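Local coordinates for hydrolase, haloacid dehalogenase-like family (Porphyromonas gingivalis, PDB 2I6X), which probably acts as a hydrolase of the haloacid dehalogenase superfamily, at residues I8-G13 / D96-L101; D119-P124 / R131-F136. All coordinates share one frame; numbering follows the deposited sequence. Where two conformers were deposited one is given.

Interaction 1: residues I8-G13 / D96-L101; sequences IVFDLG and DYIDSL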
ATOM      1  N   ILE A   8     -14.298  -6.108  -1.391  1.00 59.47           N
ATOM      2  CA  ILE A   8     -13.724  -4.812  -1.639  1.00 59.31           C
ATOM      3  C   ILE A   8     -12.254  -4.919  -1.288  1.00 59.36           C
ATOM      4  O   ILE A   8     -11.914  -5.439  -0.231  1.00 60.11           O
ATOM      5  CB  ILE A   8     -14.395  -3.679  -0.782  1.00 59.61           C
ATOM      6  CG1 ILE A   8     -15.921  -3.667  -0.936  1.00 57.96           C
ATOM      7  CG2 ILE A   8     -13.830  -2.303  -1.147  1.00 59.62           C
ATOM      8  CD1 ILE A   8     -16.611  -3.148   0.289  1.00 55.93           C
ATOM      9  N   VAL A   9     -11.396  -4.415  -2.174  1.00 59.12           N
ATOM     10  CA  VAL A   9      -9.944  -4.458  -2.032  1.00 58.39           C
ATOM     11  C   VAL A   9      -9.454  -3.025  -2.016  1.00 58.92           C
ATOM     12  O   VAL A   9      -9.833  -2.235  -2.874  1.00 59.30           O
ATOM     13  CB  VAL A   9      -9.269  -5.193  -3.240  1.00 58.57           C
ATOM     14  CG1 VAL A   9      -7.727  -5.153  -3.117  1.00 57.21           C
ATOM     15  CG2 VAL A   9      -9.758  -6.624  -3.347  1.00 57.52           C
ATOM     16  N   PHE A  10      -8.616  -2.687  -1.039  1.00 59.33           N
ATOM     17  CA  PHE A  10      -8.102  -1.336  -0.879  1.00 59.50           C
ATOM     18  C   PHE A  10      -6.606  -1.334  -1.066  1.00 60.22           C
ATOM     19  O   PHE A  10      -5.930  -2.273  -0.638  1.00 59.94           O
ATOM     20  CB  PHE A  10      -8.378  -0.850   0.548  1.00 59.02           C
ATOM     21  CG  PHE A  10      -9.830  -0.721   0.881  1.00 60.14           C
ATOM     22  CD1 PHE A  10     -10.473   0.516   0.789  1.00 59.74           C
ATOM     23  CD2 PHE A  10     -10.557  -1.820   1.315  1.00 59.48           C
ATOM     24  CE1 PHE A  10     -11.824   0.642   1.102  1.00 57.90           C
ATOM     25  CE2 PHE A  10     -11.898  -1.702   1.611  1.00 58.15           C
ATOM     26  CZ  PHE A  10     -12.530  -0.464   1.505  1.00 57.65           C
ATOM     27  N   ASP A  11      -6.067  -0.274  -1.661  1.00 61.09           N
ATOM     28  CA  ASP A  11      -4.626   0.006  -1.474  1.00 62.13           C
ATOM     29  C   ASP A  11      -4.453   0.688  -0.097  1.00 61.91           C
ATOM     30  O   ASP A  11      -5.418   1.138   0.503  1.00 61.78           O
ATOM     31  CB  ASP A  11      -4.122   0.913  -2.599  1.00 62.42           C
ATOM     32  CG  ASP A  11      -2.609   1.007  -2.678  1.00 66.09           C
ATOM     33  OD1 ASP A  11      -1.855   0.239  -2.019  1.00 69.68           O
ATOM     34  OD2 ASP A  11      -2.165   1.901  -3.432  1.00 74.05           O
ATOM     35  N   LEU A  12      -3.222   0.765   0.386  1.00 62.29           N
ATOM     36  CA  LEU A  12      -2.903   1.405   1.633  1.00 63.05           C
ATOM     37  C   LEU A  12      -2.481   2.849   1.345  1.00 64.02           C
ATOM     38  O   LEU A  12      -3.247   3.789   1.627  1.00 65.40           O
ATOM     39  CB  LEU A  12      -1.787   0.634   2.355  1.00 62.35           C
ATOM     40  CG  LEU A  12      -1.403   1.120   3.767  1.00 63.40           C
ATOM     41  CD1 LEU A  12      -2.590   1.139   4.740  1.00 59.19           C
ATOM     42  CD2 LEU A  12      -0.272   0.250   4.302  1.00 63.10           C
ATOM     43  N   GLY A  13      -1.281   3.022   0.785  1.00 63.73           N
ATOM     44  CA  GLY A  13      -0.773   4.325   0.404  1.00 64.17           C
ATOM     45  C   GLY A  13      -1.712   4.960  -0.603  1.00 65.16           C
ATOM     46  O   GLY A  13      -2.147   4.291  -1.575  1.00 65.75           O
ATOM     47  N   ASP A  96     -12.333   3.586  10.280  1.00 62.47           N
ATOM     48  CA  ASP A  96     -13.639   3.428  10.901  1.00 63.46           C
ATOM     49  C   ASP A  96     -14.696   2.954   9.901  1.00 62.91           C
ATOM     50  O   ASP A  96     -15.465   2.045  10.205  1.00 62.59           O
ATOM     51  CB  ASP A  96     -14.091   4.737  11.577  1.00 64.47           C
ATOM     52  CG  ASP A  96     -13.462   4.928  12.943  1.00 67.67           C
ATOM     53  OD1 ASP A  96     -12.885   3.951  13.482  1.00 72.10           O
ATOM     54  OD2 ASP A  96     -13.544   6.044  13.493  1.00 71.48           O
ATOM     55  N   TYR A  97     -14.709   3.567   8.714  1.00 62.33           N
ATOM     56  CA  TYR A  97     -15.666   3.234   7.677  1.00 62.31           C
ATOM     57  C   TYR A  97     -15.475   1.801   7.191  1.00 62.69           C
ATOM     58  O   TYR A  97     -16.432   1.069   6.998  1.00 63.13           O
ATOM     59  CB  TYR A  97     -15.574   4.206   6.501  1.00 62.05           C
ATOM     60  CG  TYR A  97     -16.456   3.778   5.359  1.00 61.50           C
ATOM     61  CD1 TYR A  97     -17.853   3.732   5.509  1.00 62.92           C
ATOM     62  CD2 TYR A  97     -15.911   3.396   4.146  1.00 62.70           C
ATOM     63  CE1 TYR A  97     -18.682   3.305   4.462  1.00 63.26           C
ATOM     64  CE2 TYR A  97     -16.731   2.968   3.076  1.00 62.61           C
ATOM     65  CZ  TYR A  97     -18.111   2.925   3.249  1.00 63.15           C
ATOM     66  OH  TYR A  97     -18.920   2.521   2.219  1.00 62.79           O
ATOM     67  N   ILE A  98     -14.227   1.419   6.995  1.00 63.16           N
ATOM     68  CA  ILE A  98     -13.864   0.079   6.571  1.00 64.11           C
ATOM     69  C   ILE A  98     -14.319  -0.892   7.652  1.00 64.05           C
ATOM     70  O   ILE A  98     -14.846  -1.942   7.361  1.00 64.04           O
ATOM     71  CB  ILE A  98     -12.328  -0.001   6.303  1.00 64.16           C
ATOM     72  CG1 ILE A  98     -11.993   0.694   4.993  1.00 64.67           C
ATOM     73  CG2 ILE A  98     -11.793  -1.431   6.226  1.00 65.61           C
ATOM     74  CD1 ILE A  98     -10.534   0.566   4.664  1.00 68.87           C
ATOM     75  N   ASP A  99     -14.138  -0.515   8.906  1.00 64.70           N
ATOM     76  CA  ASP A  99     -14.543  -1.371   9.996  1.00 65.28           C
ATOM     77  C   ASP A  99     -16.050  -1.650   9.988  1.00 64.76           C
ATOM     78  O   ASP A  99     -16.481  -2.744  10.380  1.00 64.71           O
ATOM     79  CB  ASP A  99     -14.129  -0.770  11.332  1.00 66.33           C
ATOM     80  CG  ASP A  99     -14.245  -1.771  12.463  1.00 69.50           C
ATOM     81  OD1 ASP A  99     -14.953  -1.472  13.451  1.00 71.53           O
ATOM     82  OD2 ASP A  99     -13.653  -2.878  12.338  1.00 73.65           O
ATOM     83  N   SER A 100     -16.837  -0.663   9.544  1.00 63.78           N
ATOM     84  CA  SER A 100     -18.282  -0.816   9.407  1.00 62.85           C
ATOM     85  C   SER A 100     -18.666  -1.743   8.261  1.00 62.85           C
ATOM     86  O   SER A 100     -19.769  -2.273   8.237  1.00 62.67           O
ATOM     87  CB  SER A 100     -18.972   0.543   9.240  1.00 62.64           C
ATOM     88  OG  SER A 100     -18.738   1.102   7.968  1.00 61.92           O
ATOM     89  N   LEU A 101     -17.751  -1.941   7.313  1.00 62.95           N
ATOM     90  CA  LEU A 101     -18.041  -2.736   6.144  1.00 62.86           C
ATOM     91  C   LEU A 101     -17.894  -4.226   6.395  1.00 63.51           C
ATOM     92  O   LEU A 101     -18.378  -5.023   5.613  1.00 62.72           O
ATOM     93  CB  LEU A 101     -17.138  -2.320   4.992  1.00 62.96           C
ATOM     94  CG  LEU A 101     -17.396  -0.956   4.363  1.00 61.93           C
ATOM     95  CD1 LEU A 101     -16.423  -0.757   3.226  1.00 61.35           C
ATOM     96  CD2 LEU A 101     -18.810  -0.860   3.862  1.00 59.70           C
TER
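I8 and F10 on strand 8-10 face L101 and I98 on helix 96-101, the two short axes running roughly antiparallel, at 156°, and approaching to 11.5 Å. Their four side chains meet between the two backbones. F10 and I98 reach toward each other from opposite directions: CD1 of I98 sits 3.7 Å from the centroid of the F10 ring, only 7° off its normal, a CH-pi contact over the middle of one face. CG1 of I98 lies over the far end of the same ring, 3.7 Å from CZ of F10. The straight I98 chain, with chi2 at -177°, carries its terminal methyl past CG1 to the ring centre. L101 comes instead to the ring's edge, where its CD1 lies 4.3 Å from CZ of F10; the same methyl touches CD1 of I8 at 3.8 Å, the two side chains crossing at about a right angle. L207 of helix 200-207 touches both I8 and L101. Strand 7-10 is the central strand of the Rossmann-like parallel sheet of HAD hydrolases, and helix 92-101 packs on one face of it. At the strand's end comes D11, which matches the family's nucleophile and probably plays that role. All four contacting residues are buried and meet through carbon alone, so helix and strand are joined by apolar fit rather than by directional bonds.

Interaction 2: residues D119-P124 / R131-F136; sequences DLAMSP and RTLDSF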
ATOM      1  N   ASP A 119       6.167  -2.833   9.528  1.00 65.36           N
ATOM      2  CA  ASP A 119       6.506  -2.780  10.935  1.00 65.43           C
ATOM      3  C   ASP A 119       5.618  -1.742  11.665  1.00 64.90           C
ATOM      4  O   ASP A 119       5.113  -2.014  12.764  1.00 64.87           O
ATOM      5  CB  ASP A 119       8.011  -2.514  11.151  1.00 65.88           C
ATOM      6  CG  ASP A 119       8.916  -3.741  10.791  1.00 69.77           C
ATOM      7  OD1 ASP A 119       8.402  -4.845  10.459  1.00 72.62           O
ATOM      8  OD2 ASP A 119      10.174  -3.605  10.821  1.00 72.16           O
ATOM      9  N   LEU A 120       5.411  -0.574  11.061  1.00 64.21           N
ATOM     10  CA  LEU A 120       4.560   0.448  11.677  1.00 64.20           C
ATOM     11  C   LEU A 120       3.103  -0.013  11.754  1.00 64.53           C
ATOM     12  O   LEU A 120       2.452   0.086  12.801  1.00 64.21           O
ATOM     13  CB  LEU A 120       4.643   1.803  10.944  1.00 63.93           C
ATOM     14  CG  LEU A 120       3.548   2.796  11.417  1.00 63.77           C
ATOM     15  CD1 LEU A 120       3.625   3.119  12.906  1.00 57.59           C
ATOM     16  CD2 LEU A 120       3.482   4.065  10.579  1.00 63.87           C
ATOM     17  N   ALA A 121       2.614  -0.514  10.630  1.00 64.96           N
ATOM     18  CA  ALA A 121       1.231  -0.958  10.483  1.00 66.06           C
ATOM     19  C   ALA A 121       0.834  -2.110  11.402  1.00 66.64           C
ATOM     20  O   ALA A 121      -0.331  -2.243  11.738  1.00 66.55           O
ATOM     21  CB  ALA A 121       0.942  -1.313   9.020  1.00 64.95           C
HETATM   22  N   MSE A 122       1.798  -2.928  11.801  0.50 67.19           N
HETATM   23  CA  MSE A 122       1.497  -4.069  12.654  0.50 68.16           C
HETATM   24  C   MSE A 122       1.849  -3.803  14.117  0.50 67.92           C
HETATM   25  O   MSE A 122       1.900  -4.732  14.923  0.50 68.48           O
HETATM   26  CB  MSE A 122       2.181  -5.335  12.116  0.50 68.77           C
HETATM   27  CG  MSE A 122       1.769  -5.694  10.681  0.50 72.02           C
HETATM   28 SE   MSE A 122      -0.150  -6.108  10.511  0.50 81.43          SE
HETATM   29  CE  MSE A 122      -0.079  -7.889  11.343  0.50 78.71           C
ATOM     30  N   SER A 123       2.083  -2.532  14.453  1.00 67.69           N
ATOM     31  CA  SER A 123       2.310  -2.121  15.826  1.00 66.83           C
ATOM     32  C   SER A 123       1.046  -1.494  16.438  1.00 66.80           C
ATOM     33  O   SER A 123       0.086  -1.206  15.722  1.00 66.51           O
ATOM     34  CB  SER A 123       3.512  -1.171  15.921  1.00 66.48           C
ATOM     35  OG  SER A 123       3.176   0.131  15.503  1.00 64.60           O
ATOM     36  N   PRO A 124       1.018  -1.338  17.774  1.00 66.40           N
ATOM     37  CA  PRO A 124      -0.092  -0.596  18.386  1.00 66.55           C
ATOM     38  C   PRO A 124       0.017   0.946  18.274  1.00 66.41           C
ATOM     39  O   PRO A 124      -0.735   1.676  18.925  1.00 66.34           O
ATOM     40  CB  PRO A 124      -0.059  -1.057  19.847  1.00 66.56           C
ATOM     41  CG  PRO A 124       1.385  -1.416  20.108  1.00 66.77           C
ATOM     42  CD  PRO A 124       1.949  -1.898  18.776  1.00 66.36           C
ATOM     43  N   ARG A 131      -5.351  -0.440  16.873  1.00 66.59           N
ATOM     44  CA  ARG A 131      -5.717  -1.562  16.039  1.00 66.52           C
ATOM     45  C   ARG A 131      -4.695  -1.767  14.942  1.00 67.15           C
ATOM     46  O   ARG A 131      -4.185  -0.797  14.365  1.00 67.84           O
ATOM     47  CB  ARG A 131      -7.142  -1.399  15.518  1.00 66.30           C
ATOM     48  CG  ARG A 131      -8.150  -1.873  16.571  1.00 64.84           C
ATOM     49  CD  ARG A 131      -9.535  -2.056  16.048  1.00 63.41           C
ATOM     50  NE  ARG A 131      -9.575  -2.903  14.859  1.00 64.40           N
ATOM     51  CZ  ARG A 131     -10.620  -2.968  14.045  1.00 63.75           C
ATOM     52  NH1 ARG A 131     -10.571  -3.730  12.980  1.00 64.43           N
ATOM     53  NH2 ARG A 131     -11.727  -2.267  14.301  1.00 66.15           N
ATOM     54  N   THR A 132      -4.358  -3.028  14.689  1.00 67.14           N
ATOM     55  CA  THR A 132      -3.355  -3.342  13.693  1.00 67.39           C
ATOM     56  C   THR A 132      -4.025  -3.317  12.335  1.00 67.09           C
ATOM     57  O   THR A 132      -5.246  -3.479  12.228  1.00 67.12           O
ATOM     58  CB  THR A 132      -2.702  -4.727  13.920  1.00 67.84           C
ATOM     59  OG1 THR A 132      -3.723  -5.733  14.006  1.00 70.43           O
ATOM     60  CG2 THR A 132      -1.887  -4.742  15.202  1.00 66.89           C
ATOM     61  N   LEU A 133      -3.216  -3.101  11.303  1.00 66.44           N
ATOM     62  CA  LEU A 133      -3.678  -3.070   9.941  1.00 65.81           C
ATOM     63  C   LEU A 133      -4.365  -4.379   9.565  1.00 66.13           C
ATOM     64  O   LEU A 133      -5.417  -4.377   8.902  1.00 66.12           O
ATOM     65  CB  LEU A 133      -2.491  -2.809   9.027  1.00 65.58           C
ATOM     66  CG  LEU A 133      -2.771  -2.783   7.530  1.00 65.69           C
ATOM     67  CD1 LEU A 133      -3.442  -1.475   7.179  1.00 64.94           C
ATOM     68  CD2 LEU A 133      -1.501  -2.996   6.732  1.00 63.46           C
ATOM     69  N   ASP A 134      -3.780  -5.488  10.006  1.00 66.02           N
ATOM     70  CA  ASP A 134      -4.280  -6.808   9.677  0.50 66.60           C
ATOM     71  C   ASP A 134      -5.710  -7.007  10.219  1.00 66.60           C
ATOM     72  O   ASP A 134      -6.518  -7.735   9.639  1.00 67.31           O
ATOM     73  CB  ASP A 134      -3.306  -7.865  10.207  0.50 66.73           C
ATOM     74  CG  ASP A 134      -3.119  -9.018   9.252  0.50 67.52           C
ATOM     75  OD1 ASP A 134      -2.020  -9.159   8.658  0.50 68.36           O
ATOM     76  OD2 ASP A 134      -4.083  -9.792   9.089  0.50 69.52           O
ATOM     77  N   SER A 135      -6.029  -6.336  11.314  1.00 66.24           N
ATOM     78  CA  SER A 135      -7.347  -6.482  11.931  1.00 66.20           C
ATOM     79  C   SER A 135      -8.552  -5.895  11.156  1.00 66.08           C
ATOM     80  O   SER A 135      -9.684  -6.113  11.551  1.00 66.24           O
ATOM     81  CB  SER A 135      -7.333  -5.913  13.353  1.00 65.93           C
ATOM     82  OG  SER A 135      -7.517  -4.505  13.330  1.00 65.88           O
ATOM     83  N   PHE A 136      -8.327  -5.137  10.085  1.00 65.96           N
ATOM     84  CA  PHE A 136      -9.455  -4.580   9.303  1.00 64.75           C
ATOM     85  C   PHE A 136      -9.795  -5.442   8.087  1.00 64.75           C
ATOM     86  O   PHE A 136     -10.836  -5.252   7.463  1.00 66.09           O
ATOM     87  CB  PHE A 136      -9.168  -3.152   8.839  1.00 63.43           C
ATOM     88  CG  PHE A 136      -9.071  -2.154   9.956  1.00 62.36           C
ATOM     89  CD1 PHE A 136     -10.195  -1.467  10.395  1.00 60.24           C
ATOM     90  CD2 PHE A 136      -7.847  -1.892  10.565  1.00 60.42           C
ATOM     91  CE1 PHE A 136     -10.094  -0.531  11.456  1.00 61.35           C
ATOM     92  CE2 PHE A 136      -7.743  -0.976  11.602  1.00 60.66           C
ATOM     93  CZ  PHE A 136      -8.863  -0.284  12.047  1.00 58.85           C
TER
HETATM   94  O   HOH W   1      -2.495   0.595  15.750  1.00 70.73           O
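T132, whose CG2 methyl lies 3.8 Å from O of M122, offers its own carbonyl oxygen to two donors of one residue, the backbone N and the hydroxyl of S135. OG of S135 lies 2.7 Å from O of T132, in the carbonyl plane. R131 in turn grips OG of S135 side-on with NE and NH1, the oxygen lying in the guanidinium plane; NE of R131 is 3.0 Å from OG of S135. The guanidinium also lies against the F136 ring, NH1 3.4 Å above one face and offset toward the rim, while NH2 forms a salt bridge with D99. Across the contact, L133 N donates an almost straight bond to O of A121 (3.0 Å, 168°), at the end of helix 115-121. That helix is the connection of a beta-alpha-beta crossover between adjacent parallel strands 106-111 and 139-142, and the bond fastens its C-terminal end to the loop leading into the second strand. Beside it, CB of A121 meets CB of L133 at 3.7 Å. L133 has CG anti to its backbone N (chi1 178°), which also brings CD2 against the alanine methyl. Farther along, a water donates to O of S123 at 3.1 Å and to O of R131 at 2.6 Å.

In the fold
The centres of interactions 1 and 2 lie about 13 Å apart, and helix 92-101, which supplies one side of interaction 1, also touches the 131-136 segment of interaction 2. The CG2 branch of I98, the one not over F10, lies 4.1 Å from CB of F136. One residue on, OD2 of D99 accepts the salt bridge from NH2 of R131 at 2.8 Å, tying the loop 131-136 to the helix. A second link runs from the strand side: CD1 of L12 packs against CD1 of L133 at 3.7 Å. L12 directly follows D11, the probable nucleophile, near which K150, D174 and D175 gather as in HAD active sites. Interaction 2 thus touches the residue next to D11.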